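Local coordinates for polyketide biosynthesis enoyl-CoA isomerase PksI (Bacillus subtilis, PDB 4Q1K), which decarboxylates the 3-methylglutaconyl group carried by PksL to a 3-methylcrotonyl group, a step in building the antibiotic polyketide bacillaene, at residues 53-57 with 103-108; 109-113 with 231-235; 130-134 with 159-165. The protein carries 1 engineered substitution. All coordinates share one frame; numbering follows the deposited sequence.

Contact 1: residues 53-57 with 103-108; sequences TDDLI and DNLYSL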
ATOM      1  N   THR B  53     -12.040 -17.366  24.690  1.00 29.85           N
ATOM      2  CA  THR B  53     -12.848 -16.183  24.391  1.00 29.06           C
ATOM      3  C   THR B  53     -13.088 -15.358  25.685  1.00 30.67           C
ATOM      4  O   THR B  53     -12.803 -14.129  25.733  1.00 27.83           O
ATOM      5  CB  THR B  53     -14.206 -16.639  23.785  1.00 30.42           C
ATOM      6  OG1 THR B  53     -13.933 -17.244  22.516  1.00 30.57           O
ATOM      7  CG2 THR B  53     -15.175 -15.434  23.620  1.00 35.06           C
ATOM      8  N   ASP B  54     -13.599 -16.001  26.743  1.00 28.46           N
ATOM      9  CA  ASP B  54     -13.823 -15.296  28.014  1.00 31.13           C
ATOM     10  C   ASP B  54     -12.508 -14.726  28.609  1.00 29.94           C
ATOM     11  O   ASP B  54     -12.498 -13.592  29.106  1.00 28.63           O
ATOM     12  CB  ASP B  54     -14.392 -16.235  29.096  1.00 35.51           C
ATOM     13  CG  ASP B  54     -15.783 -16.809  28.774  1.00 39.78           C
ATOM     14  OD1 ASP B  54     -16.508 -16.218  27.950  1.00 40.12           O
ATOM     15  OD2 ASP B  54     -16.128 -17.861  29.408  1.00 42.28           O
ATOM     16  N   ASP B  55     -11.432 -15.521  28.624  1.00 29.66           N
ATOM     17  CA  ASP B  55     -10.165 -15.093  29.238  1.00 29.90           C
ATOM     18  C   ASP B  55      -9.514 -13.941  28.430  1.00 28.72           C
ATOM     19  O   ASP B  55      -8.940 -13.037  29.041  1.00 28.24           O
ATOM     20  CB  ASP B  55      -9.162 -16.249  29.399  1.00 31.27           C
ATOM     21  CG  ASP B  55      -9.495 -17.170  30.558  1.00 41.39           C
ATOM     22  OD1 ASP B  55     -10.594 -16.987  31.179  1.00 38.81           O
ATOM     23  OD2 ASP B  55      -8.644 -18.069  30.827  1.00 39.47           O
ATOM     24  N   LEU B  56      -9.630 -13.947  27.094  1.00 27.64           N
ATOM     25  CA  LEU B  56      -9.134 -12.786  26.349  1.00 25.02           C
ATOM     26  C   LEU B  56      -9.870 -11.494  26.664  1.00 25.80           C
ATOM     27  O   LEU B  56      -9.251 -10.420  26.748  1.00 26.05           O
ATOM     28  CB  LEU B  56      -9.152 -13.022  24.838  1.00 24.20           C
ATOM     29  CG  LEU B  56      -7.960 -13.784  24.338  1.00 24.51           C
ATOM     30  CD1 LEU B  56      -8.307 -14.265  22.914  1.00 25.54           C
ATOM     31  CD2 LEU B  56      -6.682 -12.916  24.357  1.00 24.49           C
ATOM     32  N   ILE B  57     -11.200 -11.570  26.698  1.00 25.22           N
ATOM     33  CA  ILE B  57     -11.988 -10.366  26.965  1.00 24.55           C
ATOM     34  C   ILE B  57     -11.664  -9.884  28.340  1.00 26.83           C
ATOM     35  O   ILE B  57     -11.508  -8.699  28.531  1.00 26.80           O
ATOM     36  CB  ILE B  57     -13.537 -10.620  26.788  1.00 29.10           C
ATOM     37  CG1 ILE B  57     -13.812 -10.818  25.301  1.00 30.08           C
ATOM     38  CG2 ILE B  57     -14.313  -9.367  27.193  1.00 28.98           C
ATOM     39  CD1 ILE B  57     -15.042 -11.664  25.027  1.00 35.49           C
ATOM     40  N   ASP B 103     -19.420 -12.612  20.172  1.00 42.51           N
ATOM     41  CA  ASP B 103     -18.382 -12.348  21.133  1.00 47.53           C
ATOM     42  C   ASP B 103     -17.428 -11.608  20.257  1.00 46.88           C
ATOM     43  O   ASP B 103     -17.151 -12.054  19.161  1.00 52.61           O
ATOM     44  CB  ASP B 103     -17.745 -13.671  21.603  1.00 53.14           C
ATOM     45  CG  ASP B 103     -18.577 -14.371  22.687  1.00 58.88           C
ATOM     46  OD1 ASP B 103     -18.843 -13.765  23.756  1.00 63.80           O
ATOM     47  OD2 ASP B 103     -18.963 -15.531  22.464  1.00 63.37           O
ATOM     48  N   ASN B 104     -17.003 -10.431  20.650  1.00 40.83           N
ATOM     49  CA  ASN B 104     -16.123  -9.742  19.743  1.00 41.52           C
ATOM     50  C   ASN B 104     -14.677  -9.944  20.232  1.00 38.78           C
ATOM     51  O   ASN B 104     -14.310  -9.457  21.290  1.00 43.67           O
ATOM     52  CB  ASN B 104     -16.488  -8.269  19.603  1.00 39.43           C
ATOM     53  CG  ASN B 104     -15.420  -7.497  18.886  1.00 39.45           C
ATOM     54  OD1 ASN B 104     -14.368  -8.063  18.523  1.00 37.57           O
ATOM     55  ND2 ASN B 104     -15.641  -6.215  18.708  1.00 40.21           N
ATOM     56  N   LEU B 105     -13.902 -10.740  19.516  1.00 35.23           N
ATOM     57  CA  LEU B 105     -12.519 -10.891  19.841  1.00 32.88           C
ATOM     58  C   LEU B 105     -11.736 -10.173  18.737  1.00 32.98           C
ATOM     59  O   LEU B 105     -10.598  -9.820  18.936  1.00 30.44           O
ATOM     60  CB  LEU B 105     -12.106 -12.362  19.893  1.00 32.29           C
ATOM     61  CG  LEU B 105     -12.930 -13.233  20.847  1.00 32.53           C
ATOM     62  CD1 LEU B 105     -12.708 -14.736  20.632  1.00 36.72           C
ATOM     63  CD2 LEU B 105     -12.509 -12.805  22.254  1.00 30.78           C
ATOM     64  N   TYR B 106     -12.345  -9.955  17.570  1.00 31.64           N
ATOM     65  CA  TYR B 106     -11.545  -9.440  16.428  1.00 31.19           C
ATOM     66  C   TYR B 106     -10.967  -8.066  16.701  1.00 28.52           C
ATOM     67  O   TYR B 106      -9.868  -7.770  16.251  1.00 32.27           O
ATOM     68  CB  TYR B 106     -12.360  -9.365  15.114  1.00 30.91           C
ATOM     69  CG  TYR B 106     -13.723  -8.743  15.238  1.00 31.97           C
ATOM     70  CD1 TYR B 106     -14.826  -9.541  15.586  1.00 36.91           C
ATOM     71  CD2 TYR B 106     -13.930  -7.383  14.933  1.00 33.99           C
ATOM     72  CE1 TYR B 106     -16.081  -8.999  15.698  1.00 31.92           C
ATOM     73  CE2 TYR B 106     -15.179  -6.834  15.057  1.00 34.28           C
ATOM     74  CZ  TYR B 106     -16.249  -7.680  15.433  1.00 36.81           C
ATOM     75  OH  TYR B 106     -17.506  -7.176  15.576  1.00 41.42           O
ATOM     76  N   SER B 107     -11.686  -7.242  17.455  1.00 27.10           N
ATOM     77  CA  SER B 107     -11.267  -5.839  17.568  1.00 25.79           C
ATOM     78  C   SER B 107     -10.628  -5.538  18.931  1.00 24.31           C
ATOM     79  O   SER B 107     -10.429  -4.403  19.277  1.00 24.75           O
ATOM     80  CB  SER B 107     -12.405  -4.885  17.308  1.00 28.51           C
ATOM     81  OG  SER B 107     -13.408  -4.942  18.303  1.00 31.78           O
ATOM     82  N   LEU B 108     -10.320  -6.570  19.715  1.00 22.04           N
ATOM     83  CA  LEU B 108      -9.655  -6.321  20.989  1.00 22.53           C
ATOM     84  C   LEU B 108      -8.474  -5.368  20.897  1.00 22.36           C
ATOM     85  O   LEU B 108      -8.356  -4.482  21.773  1.00 21.06           O
ATOM     86  CB  LEU B 108      -9.118  -7.636  21.619  1.00 23.54           C
ATOM     87  CG  LEU B 108     -10.224  -8.626  22.115  1.00 25.47           C
ATOM     88  CD1 LEU B 108      -9.577  -9.963  22.417  1.00 25.64           C
ATOM     89  CD2 LEU B 108     -10.937  -8.081  23.339  1.00 26.51           C
TER
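In the crotonase fold of PksI, helix 50-65 lies against the loop leading into helix 108-111, where Thr53, Leu56 and Ile57 meet Asp103 and Leu105 of the loop and Leu108, the first residue of helix 108-111. Leu105 uses its two methyls differently. CD1 meets the Thr53 side chain, coming within 3.4 Å of Thr53 OG1, while CD2 lies between Thr53 O, at 3.7 Å, and Ile57, 3.9 Å from Ile57 CG1, the side chains of Leu105 and Ile57 crossing at about a right angle. The approach of CD1 to OG1 is van der Waals; the hydroxyl's hydrogen bond goes to Ser49 O, four residues back along the chain. With chi1 at -66°, Thr53 keeps OG1 beside its own backbone N and sends CG2 the other way, to Asp103. That group lies 3.7 Å from Asp103 CG and only slightly farther from the two oxygens, an apolar methyl packing against the carboxylate. One turn along, Leu56 CB touches Leu108 CD1 at 3.9 Å, and Leu56 also packs on Val37 and Met39 of strand 34-39, carrying the layer on to the sheet. The loop is shaped by an Asx motif: Asn104 OD1 accepts from Ser107 N at 3.0 Å, in the carbonyl plane on a lone pair and nearly straight (166°). Its amide nitrogen donates to the serine hydroxyl, ND2 to OG 2.6 Å. Leu105 to Leu108 form a type I turn, and Asn104 OD1 also stands 3.2 Å above the centre of one face of the Tyr106 ring.

Contact 2: residues 109-113 with 231-235; sequences ALDCE and VAPLR
Arg235 reaches from helix 220-252 to the C-terminal end of the short helix 108-111 and takes the carbonyl of Leu110 side-on with two nitrogens. Its side chain leaves with chi1 at -77°, CG beside the backbone N, and then runs fully extended from CG to NE, which carries the guanidinium over to the other segment. NH2 donates to Leu110 O at 2.9 Å and NE to the same Leu110 O at 3.1 Å. Both bonds lie close to the guanidinium plane, but only NH2 is in the plane of the carbonyl; NE is tilted 34° from it. A carbonyl near the C-terminal end of a helix would be expected to suit a positive group. NH2 also donates to a water, which in turn donates to Glu113 O, so the arginine bridges to the chain beyond the helix. Rotation of the head group is limited further by NH1, salt-bridged to Asp228, and by Val231 CG2, which sits 3.5 Å above the centre of one guanidinium face. Leu110, with CG anti to its backbone N (chi1 175°), runs antiparallel alongside the aliphatic part of Arg235, the two CG atoms 3.9 Å apart. Its CD1 is thereby brought between Val231 and Leu234, 3.7 Å from Val231 CB and 4.0 Å from Leu234 CB. Around this join, Cys112 packs on Phe60 and Ile63 of helix 50-65, Leu234 on Phe163 and Ile164 of helix 161-169, and Leu234 also meets Phe171 of a second subunit, so the long helix 220-252 touches both its own core and the trimer interface.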
ATOM      1  N   ALA B 109      -7.534  -5.562  19.932  1.00 20.14           N
ATOM      2  CA  ALA B 109      -6.342  -4.786  20.021  1.00 20.22           C
ATOM      3  C   ALA B 109      -6.585  -3.354  19.493  1.00 20.14           C
ATOM      4  O   ALA B 109      -5.946  -2.417  19.911  1.00 22.32           O
ATOM      5  CB  ALA B 109      -5.237  -5.464  19.176  1.00 19.33           C
ATOM      6  N   LEU B 110      -7.491  -3.200  18.538  1.00 19.80           N
ATOM      7  CA  LEU B 110      -7.921  -1.900  18.035  1.00 19.58           C
ATOM      8  C   LEU B 110      -8.630  -1.098  19.136  1.00 22.58           C
ATOM      9  O   LEU B 110      -8.451   0.115  19.207  1.00 24.38           O
ATOM     10  CB  LEU B 110      -8.833  -2.086  16.795  1.00 20.77           C
ATOM     11  CG  LEU B 110      -9.424  -0.727  16.292  1.00 22.89           C
ATOM     12  CD1 LEU B 110      -8.326   0.139  15.729  1.00 23.19           C
ATOM     13  CD2 LEU B 110     -10.421  -1.012  15.185  1.00 25.65           C
ATOM     14  N   ASP B 111      -9.420  -1.775  19.975  1.00 22.63           N
ATOM     15  CA  ASP B 111     -10.225  -1.061  21.039  1.00 24.24           C
ATOM     16  C   ASP B 111      -9.327  -0.692  22.196  1.00 23.82           C
ATOM     17  O   ASP B 111      -9.643   0.197  22.975  1.00 26.97           O
ATOM     18  CB  ASP B 111     -11.364  -1.946  21.549  1.00 27.20           C
ATOM     19  CG  ASP B 111     -12.439  -2.185  20.482  1.00 31.20           C
ATOM     20  OD1 ASP B 111     -12.501  -1.391  19.532  1.00 33.37           O
ATOM     21  OD2 ASP B 111     -13.120  -3.220  20.562  1.00 34.11           O
ATOM     22  N   CYS B 112      -8.205  -1.391  22.370  1.00 23.35           N
ATOM     23  CA  CYS B 112      -7.220  -1.062  23.402  1.00 22.00           C
ATOM     24  C   CYS B 112      -6.700   0.354  23.253  1.00 21.56           C
ATOM     25  O   CYS B 112      -6.262   0.780  22.135  1.00 21.84           O
ATOM     26  CB  CYS B 112      -6.077  -2.144  23.399  1.00 21.89           C
ATOM     27  SG  CYS B 112      -4.924  -1.992  24.740  1.00 22.88           S
ATOM     28  N   GLU B 113      -6.634   1.129  24.339  1.00 20.10           N
ATOM     29  CA  GLU B 113      -6.194   2.519  24.176  1.00 22.89           C
ATOM     30  C   GLU B 113      -4.674   2.684  23.979  1.00 20.19           C
ATOM     31  O   GLU B 113      -4.260   3.711  23.470  1.00 20.79           O
ATOM     32  CB  GLU B 113      -6.658   3.392  25.338  1.00 30.02           C
ATOM     33  CG  GLU B 113      -6.099   2.923  26.633  1.00 32.45           C
ATOM     34  CD  GLU B 113      -6.582   3.808  27.813  1.00 36.90           C
ATOM     35  OE1 GLU B 113      -6.990   4.971  27.590  1.00 36.01           O
ATOM     36  OE2 GLU B 113      -6.511   3.329  28.948  1.00 40.75           O
ATOM     37  N   VAL B 231      -5.501   5.509  14.545  1.00 19.15           N
ATOM     38  CA  VAL B 231      -6.512   4.503  14.257  1.00 21.11           C
ATOM     39  C   VAL B 231      -7.970   5.035  14.268  1.00 23.87           C
ATOM     40  O   VAL B 231      -8.888   4.212  14.082  1.00 20.24           O
ATOM     41  CB  VAL B 231      -6.379   3.265  15.205  1.00 22.10           C
ATOM     42  CG1 VAL B 231      -4.920   2.712  15.277  1.00 22.29           C
ATOM     43  CG2 VAL B 231      -6.914   3.568  16.634  1.00 20.79           C
ATOM     44  N   ALA B 232      -8.147   6.356  14.440  1.00 24.56           N
ATOM     45  CA  ALA B 232      -9.508   7.013  14.326  1.00 23.95           C
ATOM     46  C   ALA B 232     -10.259   6.487  13.040  1.00 23.80           C
ATOM     47  O   ALA B 232     -11.421   6.087  13.139  1.00 24.02           O
ATOM     48  CB  ALA B 232      -9.356   8.552  14.292  1.00 26.96           C
ATOM     49  N   PRO B 233      -9.607   6.493  11.851  1.00 24.40           N
ATOM     50  CA  PRO B 233     -10.340   6.059  10.647  1.00 24.22           C
ATOM     51  C   PRO B 233     -10.707   4.577  10.690  1.00 24.27           C
ATOM     52  O   PRO B 233     -11.766   4.230  10.147  1.00 24.31           O
ATOM     53  CB  PRO B 233      -9.348   6.298   9.490  1.00 25.56           C
ATOM     54  CG  PRO B 233      -8.265   7.238  10.065  1.00 28.49           C
ATOM     55  CD  PRO B 233      -8.207   6.925  11.534  1.00 25.90           C
ATOM     56  N   LEU B 234      -9.885   3.714  11.314  1.00 22.40           N
ATOM     57  CA  LEU B 234     -10.252   2.300  11.454  1.00 20.74           C
ATOM     58  C   LEU B 234     -11.410   2.194  12.408  1.00 22.00           C
ATOM     59  O   LEU B 234     -12.331   1.386  12.140  1.00 21.32           O
ATOM     60  CB  LEU B 234      -9.104   1.480  12.050  1.00 21.73           C
ATOM     61  CG  LEU B 234      -7.995   1.126  11.080  1.00 26.60           C
ATOM     62  CD1 LEU B 234      -7.361   2.329  10.444  1.00 29.31           C
ATOM     63  CD2 LEU B 234      -7.001   0.321  11.891  1.00 24.59           C
ATOM     64  N   ARG B 235     -11.363   2.950  13.552  1.00 20.06           N
ATOM     65  CA  ARG B 235     -12.479   2.789  14.498  1.00 21.52           C
ATOM     66  C   ARG B 235     -13.805   3.300  13.909  1.00 23.26           C
ATOM     67  O   ARG B 235     -14.905   2.714  14.141  1.00 24.17           O
ATOM     68  CB  ARG B 235     -12.129   3.559  15.812  1.00 22.09           C
ATOM     69  CG  ARG B 235     -11.105   2.765  16.679  1.00 21.61           C
ATOM     70  CD  ARG B 235     -10.695   3.627  17.865  1.00 20.81           C
ATOM     71  NE  ARG B 235      -9.739   2.924  18.708  1.00 21.34           N
ATOM     72  CZ  ARG B 235      -8.943   3.523  19.578  1.00 21.92           C
ATOM     73  NH1 ARG B 235      -8.917   4.864  19.646  1.00 20.63           N
ATOM     74  NH2 ARG B 235      -8.147   2.772  20.362  1.00 21.18           N
TER
HETATM   75  O   HOH W   1      -5.977   4.384  21.338  1.00 22.53           O

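Contact 3: residues 130-134 with 159-165; sequences VMGLF and MGATFIV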
ATOM      1  N   VAL B 130      -6.714 -12.744  11.847  1.00 21.19           N
ATOM      2  CA  VAL B 130      -7.334 -11.439  11.727  1.00 20.49           C
ATOM      3  C   VAL B 130      -7.271 -10.662  13.076  1.00 20.01           C
ATOM      4  O   VAL B 130      -6.999  -9.432  13.093  1.00 19.87           O
ATOM      5  CB  VAL B 130      -8.839 -11.642  11.318  1.00 21.43           C
ATOM      6  CG1 VAL B 130      -9.609 -10.317  11.451  1.00 21.35           C
ATOM      7  CG2 VAL B 130      -8.756 -12.267   9.910  1.00 19.20           C
ATOM      8  N   MET B 131      -7.503 -11.381  14.184  1.00 22.65           N
ATOM      9  CA  MET B 131      -7.405 -10.704  15.489  1.00 23.79           C
ATOM     10  C   MET B 131      -6.024 -10.071  15.674  1.00 23.24           C
ATOM     11  O   MET B 131      -5.923  -8.912  16.193  1.00 26.28           O
ATOM     12  CB  MET B 131      -7.694 -11.699  16.641  1.00 22.61           C
ATOM     13  CG  MET B 131      -7.374 -11.027  17.999  1.00 24.67           C
ATOM     14  SD  MET B 131      -7.626 -12.308  19.307  1.00 28.32           S
ATOM     15  CE  MET B 131      -6.235 -13.379  18.939  1.00 21.76           C
ATOM     16  N   GLY B 132      -4.950 -10.761  15.220  1.00 21.62           N
ATOM     17  CA  GLY B 132      -3.598 -10.247  15.337  1.00 22.64           C
ATOM     18  C   GLY B 132      -3.380  -9.045  14.434  1.00 18.80           C
ATOM     19  O   GLY B 132      -2.706  -8.122  14.823  1.00 19.04           O
ATOM     20  N   LEU B 133      -4.014  -9.035  13.273  1.00 18.66           N
ATOM     21  CA  LEU B 133      -3.801  -7.934  12.295  1.00 17.52           C
ATOM     22  C   LEU B 133      -4.376  -6.623  12.779  1.00 17.62           C
ATOM     23  O   LEU B 133      -4.008  -5.531  12.261  1.00 18.10           O
ATOM     24  CB  LEU B 133      -4.442  -8.269  10.916  1.00 17.10           C
ATOM     25  CG  LEU B 133      -3.814  -9.468  10.246  1.00 21.12           C
ATOM     26  CD1 LEU B 133      -4.629  -9.703   8.949  1.00 21.25           C
ATOM     27  CD2 LEU B 133      -2.338  -9.160   9.882  1.00 17.46           C
ATOM     28  N   PHE B 134      -5.329  -6.627  13.747  1.00 17.22           N
ATOM     29  CA  PHE B 134      -5.796  -5.374  14.296  1.00 19.26           C
ATOM     30  C   PHE B 134      -4.881  -4.744  15.301  1.00 19.21           C
ATOM     31  O   PHE B 134      -5.127  -3.632  15.760  1.00 25.15           O
ATOM     32  CB  PHE B 134      -7.118  -5.610  15.003  1.00 20.27           C
ATOM     33  CG  PHE B 134      -8.319  -5.591  14.048  1.00 19.46           C
ATOM     34  CD1 PHE B 134      -8.853  -4.361  13.612  1.00 18.84           C
ATOM     35  CD2 PHE B 134      -8.895  -6.789  13.580  1.00 19.32           C
ATOM     36  CE1 PHE B 134      -9.933  -4.310  12.710  1.00 21.15           C
ATOM     37  CE2 PHE B 134     -10.012  -6.758  12.758  1.00 20.31           C
ATOM     38  CZ  PHE B 134     -10.513  -5.505  12.294  1.00 20.53           C
ATOM     39  N   MET B 159     -15.220 -11.358  10.892  1.00 24.86           N
ATOM     40  CA  MET B 159     -14.243 -10.828  11.842  1.00 25.44           C
ATOM     41  C   MET B 159     -13.468  -9.622  11.306  1.00 22.23           C
ATOM     42  O   MET B 159     -12.312  -9.406  11.668  1.00 23.28           O
ATOM     43  CB  MET B 159     -13.267 -11.926  12.271  1.00 28.55           C
ATOM     44  CG  MET B 159     -13.936 -13.238  12.647  1.00 33.92           C
ATOM     45  SD  MET B 159     -14.275 -13.365  14.413  1.00 44.26           S
ATOM     46  CE  MET B 159     -12.697 -13.956  15.020  1.00 33.83           C
ATOM     47  N   GLY B 160     -14.114  -8.840  10.448  1.00 21.56           N
ATOM     48  CA  GLY B 160     -13.523  -7.619   9.903  1.00 22.39           C
ATOM     49  C   GLY B 160     -12.342  -7.913   8.978  1.00 20.71           C
ATOM     50  O   GLY B 160     -11.639  -6.956   8.620  1.00 19.95           O
ATOM     51  N   ALA B 161     -12.187  -9.182   8.586  1.00 19.51           N
ATOM     52  CA  ALA B 161     -11.065  -9.583   7.736  1.00 19.47           C
ATOM     53  C   ALA B 161     -11.110  -8.746   6.456  1.00 20.14           C
ATOM     54  O   ALA B 161     -10.045  -8.397   5.905  1.00 20.63           O
ATOM     55  CB  ALA B 161     -11.207 -11.064   7.409  1.00 19.81           C
ATOM     56  N   THR B 162     -12.312  -8.449   5.900  1.00 19.03           N
ATOM     57  CA  THR B 162     -12.256  -7.754   4.556  1.00 19.36           C
ATOM     58  C   THR B 162     -11.896  -6.289   4.685  1.00 21.12           C
ATOM     59  O   THR B 162     -11.591  -5.617   3.683  1.00 21.42           O
ATOM     60  CB  THR B 162     -13.650  -7.844   3.826  1.00 20.36           C
ATOM     61  OG1 THR B 162     -14.636  -7.088   4.603  1.00 23.47           O
ATOM     62  CG2 THR B 162     -14.106  -9.327   3.763  1.00 18.94           C
ATOM     63  N   PHE B 163     -11.837  -5.776   5.910  1.00 20.08           N
ATOM     64  CA  PHE B 163     -11.382  -4.380   6.091  1.00 20.01           C
ATOM     65  C   PHE B 163      -9.890  -4.419   6.510  1.00 17.46           C
ATOM     66  O   PHE B 163      -9.049  -3.714   5.929  1.00 20.83           O
ATOM     67  CB  PHE B 163     -12.231  -3.785   7.215  1.00 21.17           C
ATOM     68  CG  PHE B 163     -11.729  -2.435   7.654  1.00 22.20           C
ATOM     69  CD1 PHE B 163     -11.903  -1.353   6.810  1.00 22.25           C
ATOM     70  CD2 PHE B 163     -10.999  -2.288   8.837  1.00 24.84           C
ATOM     71  CE1 PHE B 163     -11.461  -0.077   7.184  1.00 25.26           C
ATOM     72  CE2 PHE B 163     -10.486  -1.020   9.173  1.00 30.08           C
ATOM     73  CZ  PHE B 163     -10.717   0.087   8.324  1.00 24.02           C
ATOM     74  N   ILE B 164      -9.529  -5.275   7.506  1.00 17.83           N
ATOM     75  CA  ILE B 164      -8.169  -5.164   8.114  1.00 16.91           C
ATOM     76  C   ILE B 164      -7.090  -5.795   7.245  1.00 19.81           C
ATOM     77  O   ILE B 164      -5.920  -5.368   7.266  1.00 17.27           O
ATOM     78  CB  ILE B 164      -8.169  -5.689   9.567  1.00 17.28           C
ATOM     79  CG1 ILE B 164      -6.953  -5.113  10.390  1.00 18.25           C
ATOM     80  CG2 ILE B 164      -8.137  -7.201   9.535  1.00 18.40           C
ATOM     81  CD1 ILE B 164      -6.903  -3.584  10.531  1.00 18.28           C
ATOM     82  N   VAL B 165      -7.462  -6.800   6.458  1.00 20.06           N
ATOM     83  CA  VAL B 165      -6.446  -7.391   5.569  1.00 18.22           C
ATOM     84  C   VAL B 165      -5.933  -6.388   4.465  1.00 19.29           C
ATOM     85  O   VAL B 165      -4.751  -6.222   4.364  1.00 18.04           O
ATOM     86  CB  VAL B 165      -6.885  -8.820   5.058  1.00 17.85           C
ATOM     87  CG1 VAL B 165      -5.780  -9.375   4.087  1.00 18.99           C
ATOM     88  CG2 VAL B 165      -7.139  -9.809   6.263  1.00 18.06           C
TER
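Ile164 swings its CG1 branch away from its backbone N (chi1 -159°) and Phe134 turns its ring beside its own N (chi1 -84°), which lays the isoleucine over one face of the phenyl. The result is a CH-pi contact: Ile164 CG1 stands 3.7 Å from the centroid of the Phe134 ring, only 8° off the normal. Ile164 CD1 lies over the Phe134 CD1 and CE1 side of the ring, and Ile164 CB is 3.6 Å from Phe134 CZ. Met159 O meets the ring at its edge, 3.7 Å from Phe134 CE2; the Met159 side chain is about 6 Å from that of the active-site His249. Ile164 CG2 touches the CE2 side of the same ring and also Val130 CG1, at 3.9 Å. Beside it, Val130 CG2 touches Ala161 CB at 3.7 Å and Leu133 CD1 touches Val165 CG2 at 3.7 Å. Gly160, at the N-cap of helix 161-169, offers its carbonyl to Phe163 N and Ile164 N, holding the first turn. The contact thus joins helix 127-133 to helix 161-169, with helix 220-252 (Leu238 on Phe134, Val241 on Phe163) and helix 171-180 (Leu178 on Ala161) alongside.

The three contacts lie 12 to 15 Å apart, centre to centre. Contacts 1 and 2 follow one another along the chain, adjoining at residues 108 and 109; contact 3 falls within the long excursion between 113 and 231. Phe134 is the common meeting point: the backbone carbonyl of Tyr106 from contact 1 lies against its ring, and Leu110 of contact 2 packs on it with CB 3.9 Å from Phe134 CD1. Together they link helices 50-65, 108-111, 127-133, 161-169 and 220-252 within one crotonase domain. Contact 2 meets the second subunit of the trimer; contact 3 meets the third subunit through Thr162, while Met159 of the same contact lies toward the active-site His249.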